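Local structure of S-adenosylmethionine dependent methyltransferase (Mesorhizobium loti, 3BKW) at residues 30-33 against 34-38; 55-58 against 59-63; 121-124 against 125-129; 199-203 against 204-208; 222-225 against 226-229. The protein probably transfers a methyl group from S-adenosylmethionine to a substrate not yet identified, as expected of a class I methyltransferase with a Rossmann-like fold. All coordinates share one frame; numbering follows the deposited sequence.

Contact 1. Residues 30-33 against 34-38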
loop_
_atom_site.group_PDB
_atom_site.type_symbol
_atom_site.label_atom_id
_atom_site.label_comp_id
_atom_site.label_asym_id
_atom_site.label_seq_id
_atom_site.Cartn_x
_atom_site.Cartn_y
_atom_site.Cartn_z
ATOM N N ALA A 30 -8.787 -0.961 -19.115
ATOM C CA ALA A 30 -9.288 0.097 -18.231
ATOM C C ALA A 30 -8.204 0.735 -17.395
ATOM O O ALA A 30 -8.244 1.944 -17.157
ATOM C CB ALA A 30 -10.378 -0.450 -17.295
ATOM N N GLU A 31 -7.254 -0.092 -16.946
ATOM C CA GLU A 31 -6.139 0.364 -16.119
ATOM C C GLU A 31 -4.940 0.963 -16.869
ATOM O O GLU A 31 -4.023 1.468 -16.214
ATOM C CB GLU A 31 -5.642 -0.748 -15.171
ATOM C CG GLU A 31 -4.718 -1.840 -15.723
ATOM C CD GLU A 31 -5.344 -2.820 -16.720
ATOM O OE1 GLU A 31 -6.557 -2.727 -17.046
ATOM O OE2 GLU A 31 -4.585 -3.707 -17.179
ATOM N N TRP A 32 -4.942 0.910 -18.202
ATOM C CA TRP A 32 -3.824 1.461 -18.983
ATOM C C TRP A 32 -3.580 2.958 -18.758
ATOM O O TRP A 32 -2.444 3.327 -18.488
ATOM C CB TRP A 32 -3.896 1.091 -20.469
ATOM C CG TRP A 32 -3.007 1.916 -21.348
ATOM C CD1 TRP A 32 -3.407 2.783 -22.290
ATOM C CD2 TRP A 32 -1.573 1.970 -21.321
ATOM N NE1 TRP A 32 -2.329 3.371 -22.876
ATOM C CE2 TRP A 32 -1.185 2.908 -22.297
ATOM C CE3 TRP A 32 -0.582 1.338 -20.555
ATOM C CZ2 TRP A 32 0.153 3.206 -22.572
ATOM C CZ3 TRP A 32 0.777 1.646 -20.811
ATOM C CH2 TRP A 32 1.123 2.584 -21.810
ATOM N N PRO A 33 -4.611 3.817 -18.889
ATOM C CA PRO A 33 -4.361 5.245 -18.639
ATOM C C PRO A 33 -3.728 5.590 -17.287
ATOM O O PRO A 33 -2.829 6.435 -17.233
ATOM C CB PRO A 33 -5.747 5.862 -18.783
ATOM C CG PRO A 33 -6.457 4.940 -19.718
ATOM C CD PRO A 33 -5.995 3.587 -19.338
ATOM N N ALA A 34 -4.176 4.924 -16.224
ATOM C CA ALA A 34 -3.611 5.096 -14.877
ATOM C C ALA A 34 -2.161 4.649 -14.803
ATOM O O ALA A 34 -1.333 5.343 -14.213
ATOM C CB ALA A 34 -4.424 4.321 -13.867
ATOM N N LEU A 35 -1.858 3.513 -15.425
ATOM C CA LEU A 35 -0.487 2.973 -15.433
ATOM C C LEU A 35 0.412 3.837 -16.324
ATOM O O LEU A 35 1.537 4.183 -15.938
ATOM C CB LEU A 35 -0.500 1.501 -15.866
ATOM C CG LEU A 35 0.758 0.690 -15.575
ATOM C CD1 LEU A 35 1.030 0.670 -14.071
ATOM C CD2 LEU A 35 0.648 -0.719 -16.171
ATOM N N ARG A 36 -0.115 4.249 -17.488
ATOM C CA ARG A 36 0.602 5.145 -18.411
ATOM C C ARG A 36 1.001 6.458 -17.713
ATOM O O ARG A 36 2.116 6.947 -17.887
ATOM C CB ARG A 36 -0.265 5.455 -19.626
ATOM C CG ARG A 36 0.390 6.396 -20.657
ATOM C CD ARG A 36 -0.583 6.706 -21.777
ATOM N NE ARG A 36 -1.786 7.355 -21.274
ATOM C CZ ARG A 36 -2.963 7.437 -21.909
ATOM N NH1 ARG A 36 -3.152 6.895 -23.122
ATOM N NH2 ARG A 36 -3.983 8.058 -21.318
ATOM N N ALA A 37 0.081 6.999 -16.907
ATOM C CA ALA A 37 0.324 8.235 -16.151
ATOM C C ALA A 37 1.474 8.133 -15.145
ATOM O O ALA A 37 2.108 9.145 -14.818
ATOM C CB ALA A 37 -0.934 8.676 -15.453
HETATM N N MSE A 38 1.749 6.904 -14.691
HETATM C CA MSE A 38 2.809 6.606 -13.732
HETATM C C MSE A 38 4.183 6.422 -14.363
HETATM O O MSE A 38 5.200 6.479 -13.668
HETATM C CB MSE A 38 2.418 5.372 -12.938
HETATM C CG MSE A 38 1.180 5.586 -12.102
HETATM SE SE MSE A 38 0.427 3.948 -11.448
HETATM C CE MSE A 38 1.975 3.205 -10.537
HETATM O O HOH W 1 -6.732 3.894 -16.026
HETATM O O HOH W 2 -2.932 8.800 -18.333
#
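One face of the W32 indole carries the aliphatic part of R36: CB of R36 stands over the six-membered ring, 3.7 Å from its centroid and 11° off the ring normal, a CH-pi contact. This is an i to i+4 pairing near the start of helix 32-38, which packs against the central sheet of the Rossmann-like methyltransferase fold. W60 of helix 56-63 meets W32 edge-to-face, and Y112 and L26 also touch the indole. With CG anti to the backbone N (chi1 164°), W32 leans along the helix over R36. The arginine chain runs across the ring at about a right angle, its CD 3.7 Å from CZ2 of W32, then bends at chi3. Its guanidinium stands 70° from the indole plane and has CA of P33 over one face, while water 2 lies at its edge, in plane. An alanine in place of W32 would probably leave the methylenes of R36 without their flat support, open a gap beside W60 and set the arginine chain free to turn. Beneath these side chains R36 N binds W32 O at 2.7 Å, nearly straight, and L35 N binds E31 O at 3.1 Å. The P33 carbonyl takes A37 N and water 2, which in turn accepts, at 3.3 Å, from NH2 of R36.

Contact 2. Residues 55-58 against 59-63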
loop_
_atom_site.group_PDB
_atom_site.type_symbol
_atom_site.label_atom_id
_atom_site.label_comp_id
_atom_site.label_asym_id
_atom_site.label_seq_id
_atom_site.Cartn_x
_atom_site.Cartn_y
_atom_site.Cartn_z
ATOM N N GLY A 55 2.931 -7.604 -27.572
ATOM C CA GLY A 55 3.789 -6.432 -27.727
ATOM C C GLY A 55 3.097 -5.091 -27.813
ATOM O O GLY A 55 3.688 -4.139 -28.315
ATOM N N TRP A 56 1.876 -4.989 -27.283
ATOM C CA TRP A 56 1.108 -3.740 -27.336
ATOM C C TRP A 56 1.870 -2.565 -26.706
ATOM O O TRP A 56 1.969 -1.492 -27.309
ATOM C CB TRP A 56 -0.247 -3.866 -26.629
ATOM C CG TRP A 56 -1.200 -4.846 -27.188
ATOM C CD1 TRP A 56 -1.557 -6.046 -26.638
ATOM C CD2 TRP A 56 -1.958 -4.712 -28.391
ATOM N NE1 TRP A 56 -2.490 -6.674 -27.435
ATOM C CE2 TRP A 56 -2.764 -5.873 -28.512
ATOM C CE3 TRP A 56 -2.038 -3.721 -29.385
ATOM C CZ2 TRP A 56 -3.638 -6.080 -29.600
ATOM C CZ3 TRP A 56 -2.912 -3.921 -30.471
ATOM C CH2 TRP A 56 -3.697 -5.096 -30.566
ATOM N N PHE A 57 2.434 -2.795 -25.519
ATOM C CA PHE A 57 3.202 -1.764 -24.833
ATOM C C PHE A 57 4.512 -1.470 -25.584
ATOM O O PHE A 57 4.922 -0.302 -25.658
ATOM C CB PHE A 57 3.491 -2.111 -23.359
ATOM C CG PHE A 57 4.446 -1.159 -22.716
ATOM C CD1 PHE A 57 4.007 0.059 -22.226
ATOM C CD2 PHE A 57 5.809 -1.449 -22.684
ATOM C CE1 PHE A 57 4.912 0.977 -21.656
ATOM C CE2 PHE A 57 6.720 -0.553 -22.122
ATOM C CZ PHE A 57 6.260 0.668 -21.600
ATOM N N CYS A 58 5.168 -2.522 -26.085
ATOM C CA CYS A 58 6.432 -2.379 -26.827
ATOM C C CYS A 58 6.266 -1.415 -27.998
ATOM O O CYS A 58 7.080 -0.494 -28.170
ATOM C CB CYS A 58 6.945 -3.728 -27.329
ATOM S SG CYS A 58 7.434 -4.818 -25.995
ATOM N N ARG A 59 5.204 -1.619 -28.786
ATOM C CA ARG A 59 4.890 -0.737 -29.904
ATOM C C ARG A 59 4.513 0.671 -29.455
ATOM O O ARG A 59 4.951 1.635 -30.070
ATOM C CB ARG A 59 3.821 -1.323 -30.825
ATOM C CG ARG A 59 4.330 -2.520 -31.627
ATOM C CD ARG A 59 3.320 -3.003 -32.652
ATOM N NE ARG A 59 2.136 -3.580 -32.033
ATOM C CZ ARG A 59 2.085 -4.769 -31.427
ATOM N NH1 ARG A 59 3.150 -5.557 -31.354
ATOM N NH2 ARG A 59 0.940 -5.178 -30.891
ATOM N N TRP A 60 3.724 0.787 -28.389
ATOM C CA TRP A 60 3.378 2.109 -27.831
ATOM C C TRP A 60 4.648 2.874 -27.447
ATOM O O TRP A 60 4.799 4.045 -27.792
ATOM C CB TRP A 60 2.419 1.985 -26.626
ATOM C CG TRP A 60 2.129 3.303 -25.955
ATOM C CD1 TRP A 60 1.121 4.156 -26.261
ATOM C CD2 TRP A 60 2.888 3.932 -24.906
ATOM N NE1 TRP A 60 1.192 5.268 -25.462
ATOM C CE2 TRP A 60 2.278 5.174 -24.639
ATOM C CE3 TRP A 60 4.029 3.570 -24.185
ATOM C CZ2 TRP A 60 2.748 6.050 -23.645
ATOM C CZ3 TRP A 60 4.510 4.436 -23.197
ATOM C CH2 TRP A 60 3.871 5.673 -22.948
ATOM N N ALA A 61 5.553 2.203 -26.741
ATOM C CA ALA A 61 6.794 2.825 -26.280
ATOM C C ALA A 61 7.657 3.283 -27.448
ATOM O O ALA A 61 8.213 4.393 -27.419
ATOM C CB ALA A 61 7.572 1.876 -25.381
ATOM N N HIS A 62 7.782 2.429 -28.464
ATOM C CA HIS A 62 8.516 2.784 -29.680
ATOM C C HIS A 62 7.865 3.994 -30.372
ATOM O O HIS A 62 8.550 4.960 -30.714
ATOM C CB HIS A 62 8.595 1.606 -30.657
ATOM C CG HIS A 62 9.349 1.929 -31.912
ATOM N ND1 HIS A 62 10.724 1.884 -31.983
ATOM C CD2 HIS A 62 8.922 2.363 -33.122
ATOM C CE1 HIS A 62 11.110 2.239 -33.197
ATOM N NE2 HIS A 62 10.037 2.530 -33.910
ATOM N N GLU A 63 6.546 3.952 -30.540
ATOM C CA GLU A 63 5.809 5.090 -31.129
ATOM C C GLU A 63 6.059 6.408 -30.384
ATOM O O GLU A 63 6.116 7.474 -31.018
ATOM C CB GLU A 63 4.309 4.819 -31.158
ATOM C CG GLU A 63 3.873 3.768 -32.140
ATOM C CD GLU A 63 2.486 3.183 -31.836
ATOM O OE1 GLU A 63 1.691 3.805 -31.083
ATOM O OE2 GLU A 63 2.188 2.086 -32.367
#
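R59 folds back over the first turn of helix 56-63, and its backbone N-H gives G55 O, the N-cap carbonyl, a nearly straight bond of 3.0 Å. The next three carbonyls are taken in the same i to i+4 way: W56 O by W60 N, F57 O by A61 N at 2.8 Å, and C58 O by H62 N. The guanidinium is held differently. G55 O lies over its face, 3.4 Å from NH1 of R59, at an angle too poor for a bond; that NH1 is satisfied instead by F54 O, just before the helix. NH2 of R59, also hydrogen-bonded to a residue just outside 55-63, stands over one face of the W56 indole, 3.6 Å from CE3, with the two planes 63° apart. The bend at chi3 (-67°) brings it there, and F54 adds a cation-pi contact. F57 and W60 are slid past each other, CE1 of F57 being 3.7 Å from CE3 of W60, and CB of A61 sits over the F57 ring. The helix belongs to the beta-alpha-beta unit of strands 46-50 and 68-73. At phi 86° a CB on G55 would press on the preceding carbonyl, which by itself calls for glycine; the arginine charge is probably eased by the F54 carbonyl and the aromatic rings.

Contact 3. Residues 121-124 against 125-129. With EDO (1,2-ethanediol), chain E.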
loop_
_atom_site.group_PDB
_atom_site.type_symbol
_atom_site.label_atom_id
_atom_site.label_comp_id
_atom_site.label_asym_id
_atom_site.label_seq_id
_atom_site.Cartn_x
_atom_site.Cartn_y
_atom_site.Cartn_z
ATOM N N GLU A 121 6.500 -16.908 -8.474
ATOM C CA GLU A 121 6.534 -17.355 -7.083
ATOM C C GLU A 121 7.531 -16.562 -6.246
ATOM O O GLU A 121 7.170 -16.052 -5.180
ATOM C CB GLU A 121 6.835 -18.852 -6.983
ATOM C CG GLU A 121 6.667 -19.413 -5.574
ATOM C CD GLU A 121 6.676 -20.935 -5.512
ATOM O OE1 GLU A 121 7.212 -21.592 -6.431
ATOM O OE2 GLU A 121 6.143 -21.470 -4.515
ATOM N N ASP A 122 8.773 -16.477 -6.729
ATOM C CA ASP A 122 9.848 -15.758 -6.024
ATOM C C ASP A 122 9.969 -14.358 -6.624
ATOM O O ASP A 122 10.900 -14.054 -7.379
ATOM C CB ASP A 122 11.153 -16.563 -6.102
ATOM C CG ASP A 122 12.249 -16.016 -5.194
ATOM O OD1 ASP A 122 12.039 -14.970 -4.533
ATOM O OD2 ASP A 122 13.321 -16.660 -5.158
ATOM N N VAL A 123 9.027 -13.495 -6.253
ATOM C CA VAL A 123 8.970 -12.157 -6.839
ATOM C C VAL A 123 10.139 -11.291 -6.376
ATOM O O VAL A 123 10.617 -10.469 -7.143
ATOM C CB VAL A 123 7.598 -11.486 -6.629
ATOM C CG1 VAL A 123 7.431 -10.938 -5.222
ATOM C CG2 VAL A 123 7.390 -10.416 -7.672
ATOM N N ALA A 124 10.597 -11.493 -5.134
ATOM C CA ALA A 124 11.756 -10.760 -4.601
ATOM C C ALA A 124 13.007 -10.970 -5.459
ATOM O O ALA A 124 13.726 -10.001 -5.752
ATOM C CB ALA A 124 12.034 -11.116 -3.138
ATOM N N ARG A 125 13.220 -12.201 -5.924
ATOM C CA ARG A 125 14.338 -12.520 -6.827
ATOM C C ARG A 125 14.216 -11.699 -8.108
ATOM O O ARG A 125 15.182 -11.084 -8.566
ATOM C CB ARG A 125 14.394 -14.019 -7.130
ATOM C CG ARG A 125 15.498 -14.453 -8.077
ATOM C CD ARG A 125 15.524 -15.960 -8.199
ATOM N NE ARG A 125 16.668 -16.474 -8.961
ATOM C CZ ARG A 125 16.769 -16.548 -10.293
ATOM N NH1 ARG A 125 15.804 -16.097 -11.102
ATOM N NH2 ARG A 125 17.878 -17.062 -10.833
ATOM N N LEU A 126 13.015 -11.689 -8.679
ATOM C CA LEU A 126 12.743 -10.886 -9.884
ATOM C C LEU A 126 13.012 -9.390 -9.628
ATOM O O LEU A 126 13.641 -8.737 -10.455
ATOM C CB LEU A 126 11.328 -11.154 -10.426
ATOM C CG LEU A 126 10.914 -10.400 -11.692
ATOM C CD1 LEU A 126 9.917 -11.221 -12.552
ATOM C CD2 LEU A 126 10.343 -9.010 -11.372
ATOM N N PHE A 127 12.554 -8.862 -8.495
ATOM C CA PHE A 127 12.811 -7.462 -8.147
ATOM C C PHE A 127 14.310 -7.151 -8.086
ATOM O O PHE A 127 14.755 -6.117 -8.582
ATOM C CB PHE A 127 12.194 -7.087 -6.784
ATOM C CG PHE A 127 10.682 -7.076 -6.719
ATOM C CD1 PHE A 127 9.876 -6.964 -7.852
ATOM C CD2 PHE A 127 10.059 -7.054 -5.471
ATOM C CE1 PHE A 127 8.487 -6.901 -7.747
ATOM C CE2 PHE A 127 8.673 -6.995 -5.350
ATOM C CZ PHE A 127 7.885 -6.900 -6.482
ATOM N N ARG A 128 15.092 -8.038 -7.474
ATOM C CA ARG A 128 16.551 -7.838 -7.405
ATOM C C ARG A 128 17.188 -7.840 -8.789
ATOM O O ARG A 128 18.091 -7.045 -9.059
ATOM C CB ARG A 128 17.222 -8.857 -6.497
ATOM C CG ARG A 128 16.763 -8.730 -5.054
ATOM C CD ARG A 128 17.487 -9.708 -4.153
ATOM N NE ARG A 128 17.291 -11.151 -4.432
ATOM C CZ ARG A 128 16.406 -11.961 -3.839
ATOM N NH1 ARG A 128 15.549 -11.513 -2.940
ATOM N NH2 ARG A 128 16.376 -13.259 -4.166
ATOM N N THR A 129 16.686 -8.704 -9.664
ATOM C CA THR A 129 17.157 -8.791 -11.048
ATOM C C THR A 129 16.840 -7.513 -11.810
ATOM O O THR A 129 17.710 -6.964 -12.509
ATOM C CB THR A 129 16.569 -10.038 -11.727
ATOM O OG1 THR A 129 17.107 -11.190 -11.067
ATOM C CG2 THR A 129 16.928 -10.120 -13.202
HETATM C C1 EDO E . 13.538 -14.891 -1.587
HETATM O O1 EDO E . 13.783 -14.146 -2.781
HETATM C C2 EDO E . 14.630 -14.601 -0.562
HETATM O O2 EDO E . 14.761 -13.194 -0.276
#
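The N-terminal cap of helix 123-133 is formed by D122, whose OD1 accepts from R125 N at 3.3 Å, a weak capping bond. Its chi1 of -170° sets the carboxylate beside its own carbonyl carbon and turns it back to the first turn, where OD2 lies 3.5 Å from CB of R125. OD1 also takes a 2.6 Å bond from O1 of a 1,2-ethanediol, probably left from the crystallisation liquor. R128 donates to the same O1 with both NH1 and NH2, the oxygen lying at the guanidinium edge and in its plane, 3.1 Å from NH2. The diol therefore bridges two groups of probably opposite charge that do not touch directly. R128 is bent at chi3, which lays its guanidinium face over A124 O. This helix packs on strand 138-145 of the methyltransferase sheet, with L126 and F127 both against F140. V123 brings CG2 over the face of the F127 ring, 3.7 Å from CE1, while V123 O lies above the same ring near its rim, 3.4 Å from CG. A serine in place of F127 would probably leave the V123 methyl without its ring and open a gap toward A200 and L201 of helix 194-203. V123 O accepts from F127 N at 2.9 Å, as A124 O does from R128 N.

Contact 4. Residues 199-203 against 204-208. With EDO (1,2-ethanediol), chain G.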
loop_
_atom_site.group_PDB
_atom_site.type_symbol
_atom_site.label_atom_id
_atom_site.label_comp_id
_atom_site.label_asym_id
_atom_site.label_seq_id
_atom_site.Cartn_x
_atom_site.Cartn_y
_atom_site.Cartn_z
ATOM N N ASN A 199 7.301 -3.969 0.679
ATOM C CA ASN A 199 8.477 -4.270 1.510
ATOM C C ASN A 199 9.555 -5.020 0.724
ATOM O O ASN A 199 10.736 -4.751 0.880
ATOM C CB ASN A 199 8.070 -5.080 2.728
ATOM C CG ASN A 199 7.235 -4.289 3.715
ATOM O OD1 ASN A 199 7.210 -3.052 3.689
ATOM N ND2 ASN A 199 6.583 -5.006 4.627
ATOM N N ALA A 200 9.123 -5.920 -0.161
ATOM C CA ALA A 200 10.040 -6.664 -1.034
ATOM C C ALA A 200 10.759 -5.733 -2.018
ATOM O O ALA A 200 11.966 -5.874 -2.239
ATOM C CB ALA A 200 9.304 -7.765 -1.758
ATOM N N LEU A 201 10.037 -4.758 -2.574
ATOM C CA LEU A 201 10.673 -3.735 -3.412
ATOM C C LEU A 201 11.716 -2.943 -2.641
ATOM O O LEU A 201 12.824 -2.747 -3.115
ATOM C CB LEU A 201 9.633 -2.775 -3.985
ATOM C CG LEU A 201 8.752 -3.304 -5.122
ATOM C CD1 LEU A 201 7.552 -2.372 -5.368
ATOM C CD2 LEU A 201 9.587 -3.439 -6.382
ATOM N N ILE A 202 11.348 -2.516 -1.438
ATOM C CA ILE A 202 12.242 -1.705 -0.588
ATOM C C ILE A 202 13.506 -2.499 -0.214
ATOM O O ILE A 202 14.626 -2.006 -0.387
ATOM C CB ILE A 202 11.477 -1.190 0.671
ATOM C CG1 ILE A 202 10.401 -0.176 0.275
ATOM C CG2 ILE A 202 12.434 -0.511 1.691
ATOM C CD1 ILE A 202 9.387 0.077 1.392
ATOM N N ARG A 203 13.324 -3.744 0.237
ATOM C CA ARG A 203 14.452 -4.631 0.600
ATOM C C ARG A 203 15.374 -4.904 -0.612
ATOM O O ARG A 203 16.587 -5.080 -0.453
ATOM C CB ARG A 203 13.908 -5.951 1.168
ATOM C CG ARG A 203 14.887 -6.868 1.844
ATOM C CD ARG A 203 14.188 -8.111 2.432
ATOM N NE ARG A 203 13.097 -7.754 3.360
ATOM C CZ ARG A 203 11.769 -7.798 3.135
ATOM N NH1 ARG A 203 11.227 -8.262 1.993
ATOM N NH2 ARG A 203 10.946 -7.397 4.117
ATOM N N SER A 204 14.778 -4.929 -1.802
ATOM C CA SER A 204 15.489 -5.122 -3.072
ATOM C C SER A 204 16.259 -3.879 -3.570
ATOM O O SER A 204 16.985 -3.978 -4.560
ATOM C CB SER A 204 14.518 -5.642 -4.148
ATOM O OG SER A 204 14.000 -6.917 -3.783
ATOM N N GLY A 205 16.098 -2.729 -2.916
ATOM C CA GLY A 205 16.813 -1.489 -3.253
ATOM C C GLY A 205 16.018 -0.363 -3.886
ATOM O O GLY A 205 16.592 0.693 -4.181
ATOM N N PHE A 206 14.708 -0.551 -4.042
ATOM C CA PHE A 206 13.837 0.442 -4.673
ATOM C C PHE A 206 13.256 1.405 -3.654
ATOM O O PHE A 206 13.052 1.052 -2.489
ATOM C CB PHE A 206 12.651 -0.225 -5.404
ATOM C CG PHE A 206 13.026 -0.970 -6.654
ATOM C CD1 PHE A 206 13.177 -0.286 -7.860
ATOM C CD2 PHE A 206 13.184 -2.354 -6.643
ATOM C CE1 PHE A 206 13.500 -0.960 -9.040
ATOM C CE2 PHE A 206 13.481 -3.055 -7.835
ATOM C CZ PHE A 206 13.651 -2.346 -9.036
ATOM N N ALA A 207 12.987 2.619 -4.121
ATOM C CA ALA A 207 12.229 3.598 -3.368
ATOM C C ALA A 207 10.831 3.522 -3.965
ATOM O O ALA A 207 10.696 3.508 -5.183
ATOM C CB ALA A 207 12.793 4.954 -3.560
ATOM N N ILE A 208 9.789 3.463 -3.135
ATOM C CA ILE A 208 8.398 3.481 -3.643
ATOM C C ILE A 208 8.100 4.911 -4.111
ATOM O O ILE A 208 8.309 5.885 -3.369
ATOM C CB ILE A 208 7.346 3.084 -2.567
ATOM C CG1 ILE A 208 7.710 1.750 -1.896
ATOM C CG2 ILE A 208 5.916 3.086 -3.149
ATOM C CD1 ILE A 208 7.981 0.586 -2.886
HETATM C C1 EDO G . 12.372 -4.233 4.324
HETATM O O1 EDO G . 12.035 -3.727 3.031
HETATM C C2 EDO G . 11.142 -4.190 5.221
HETATM O O2 EDO G . 10.590 -2.880 5.171
HETATM O O HOH W 3 15.660 0.469 -0.608
#
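Helix 194-203 ends in a Schellman motif: G205, at phi 109°, turns the chain out of the helix, with F206 N bonded back to L201 O and G205 N to I202 O, both at 3.0 Å. A side chain at G205 would be jammed against the preceding carbonyl, so the turn calls for glycine. One turn back, A200 O accepts twice from S204, from N and, at 2.8 Å, from OG, the two reaching it from opposite faces of the carbonyl plane; chi1 of -63° folds the hydroxyl back there. Past the turn the chain enters strand 207-213, at the edge of the sheet within this chain, and side chains close over the corner. L201 sends CD2 to CD2 of F206 at 3.8 Å and CD1 to CD1 of I208. I202 of the second subunit also packs on I208. CG1 of I202 meets CG1 of I208 at 4.0 Å, and CA of I202 points its hydrogen almost straight at F206 O, 3.4 Å away.

Contact 5. Residues 222-225 against 226-229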
loop_
_atom_site.group_PDB
_atom_site.type_symbol
_atom_site.label_atom_id
_atom_site.label_comp_id
_atom_site.label_asym_id
_atom_site.label_seq_id
_atom_site.Cartn_x
_atom_site.Cartn_y
_atom_site.Cartn_z
ATOM N N THR A 222 -18.880 6.214 -17.656
ATOM C CA THR A 222 -19.890 6.705 -18.608
ATOM C C THR A 222 -19.691 6.056 -19.986
ATOM O O THR A 222 -20.669 5.665 -20.635
ATOM C CB THR A 222 -19.875 8.248 -18.700
ATOM O OG1 THR A 222 -20.129 8.782 -17.396
ATOM C CG2 THR A 222 -20.934 8.767 -19.680
ATOM N N ALA A 223 -18.432 5.936 -20.408
ATOM C CA ALA A 223 -18.061 5.285 -21.672
ATOM C C ALA A 223 -18.268 3.762 -21.639
ATOM O O ALA A 223 -18.675 3.171 -22.644
ATOM C CB ALA A 223 -16.608 5.614 -22.039
ATOM N N ARG A 224 -17.965 3.147 -20.488
ATOM C CA ARG A 224 -18.072 1.707 -20.264
ATOM C C ARG A 224 -18.819 1.458 -18.942
ATOM O O ARG A 224 -18.185 1.317 -17.894
ATOM C CB ARG A 224 -16.680 1.095 -20.210
ATOM C CG ARG A 224 -15.918 1.138 -21.538
ATOM C CD ARG A 224 -14.557 0.461 -21.392
ATOM N NE ARG A 224 -14.713 -0.931 -20.960
ATOM C CZ ARG A 224 -13.733 -1.733 -20.542
ATOM N NH1 ARG A 224 -12.455 -1.325 -20.514
ATOM N NH2 ARG A 224 -14.041 -2.976 -20.156
ATOM N N PRO A 225 -20.172 1.449 -18.972
ATOM C CA PRO A 225 -21.021 1.212 -17.783
ATOM C C PRO A 225 -20.642 0.024 -16.890
ATOM O O PRO A 225 -20.821 0.094 -15.667
ATOM C CB PRO A 225 -22.402 0.995 -18.394
ATOM C CG PRO A 225 -22.371 1.831 -19.618
ATOM C CD PRO A 225 -20.997 1.742 -20.164
ATOM N N GLU A 226 -20.123 -1.043 -17.494
ATOM C CA GLU A 226 -19.700 -2.239 -16.746
ATOM C C GLU A 226 -18.586 -1.976 -15.724
ATOM O O GLU A 226 -18.422 -2.761 -14.793
ATOM C CB GLU A 226 -19.320 -3.418 -17.668
ATOM C CG GLU A 226 -18.051 -3.284 -18.530
ATOM C CD GLU A 226 -18.236 -2.490 -19.822
ATOM O OE1 GLU A 226 -19.131 -1.617 -19.907
ATOM O OE2 GLU A 226 -17.457 -2.747 -20.760
ATOM N N LEU A 227 -17.824 -0.889 -15.904
ATOM C CA LEU A 227 -16.793 -0.500 -14.938
ATOM C C LEU A 227 -17.342 0.042 -13.600
ATOM O O LEU A 227 -16.569 0.156 -12.649
ATOM C CB LEU A 227 -15.847 0.545 -15.546
ATOM C CG LEU A 227 -15.040 0.118 -16.777
ATOM C CD1 LEU A 227 -14.269 1.322 -17.311
ATOM C CD2 LEU A 227 -14.106 -1.039 -16.450
ATOM N N ALA A 228 -18.632 0.399 -13.524
ATOM C CA ALA A 228 -19.251 0.879 -12.267
ATOM C C ALA A 228 -19.007 -0.057 -11.059
ATOM O O ALA A 228 -18.733 0.418 -9.950
ATOM C CB ALA A 228 -20.768 1.142 -12.459
ATOM N N GLU A 229 -19.062 -1.375 -11.284
ATOM C CA GLU A 229 -18.806 -2.354 -10.207
ATOM C C GLU A 229 -17.378 -2.288 -9.635
ATOM O O GLU A 229 -17.150 -2.662 -8.492
ATOM C CB GLU A 229 -19.157 -3.788 -10.651
ATOM C CG GLU A 229 -18.210 -4.402 -11.654
ATOM C CD GLU A 229 -18.647 -5.779 -12.102
ATOM O OE1 GLU A 229 -19.842 -5.981 -12.410
ATOM O OE2 GLU A 229 -17.778 -6.661 -12.166
HETATM O O HOH W 4 -21.454 -1.848 -13.124
#
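R224 and E226 form a salt bridge on the surface, just after helix 218-223. NE of R224 reaches OE2 of E226 at 3.3 Å, and NH2 adds a weak bond to the same oxygen. The carboxylate oxygen lies in the guanidinium plane, at its edge, but is itself approached from above the carboxylate plane, the two groups being turned 63° apart. E226 gets there with CG between its backbone N and carbonyl carbon (chi1 68°) and a bend at chi2, which also lays OE1 3.2 Å from C of R224. R224 is the first residue to leave the helix, and the chain then enters a 3-10 turn: L227 N bonds to R224 O at 3.0 Å and A228 N to P225 O at 3.1 Å, both i to i+3. P225 has no N-H to give and sits at the start of this turn. Over the centre of the guanidinium face stands CD2 of L227, while its CD1 touches CB of R224 at 3.8 Å; A30 packs against both residues.

All five contacts are local and lie in series along the chain, so none nests in or crosses another. Contact 1 comes first, at the start of helix 32-38, and contact 2 follows on helix 56-63; they touch where W32 and R36 pack on W60, tying the two helices together. Contact 3 opens helix 123-133. Contact 4 closes the turn between helix 194-203 and strand 207-213, and meets contact 3 where S204 and F206 pack on F127, with S204 also on R128. Contact 5 leaves helix 218-223 on the way to strand 236-242 and returns to contact 1 through A30, beside L227 and R224, about 35 Å centre to centre from contacts 3 and 4.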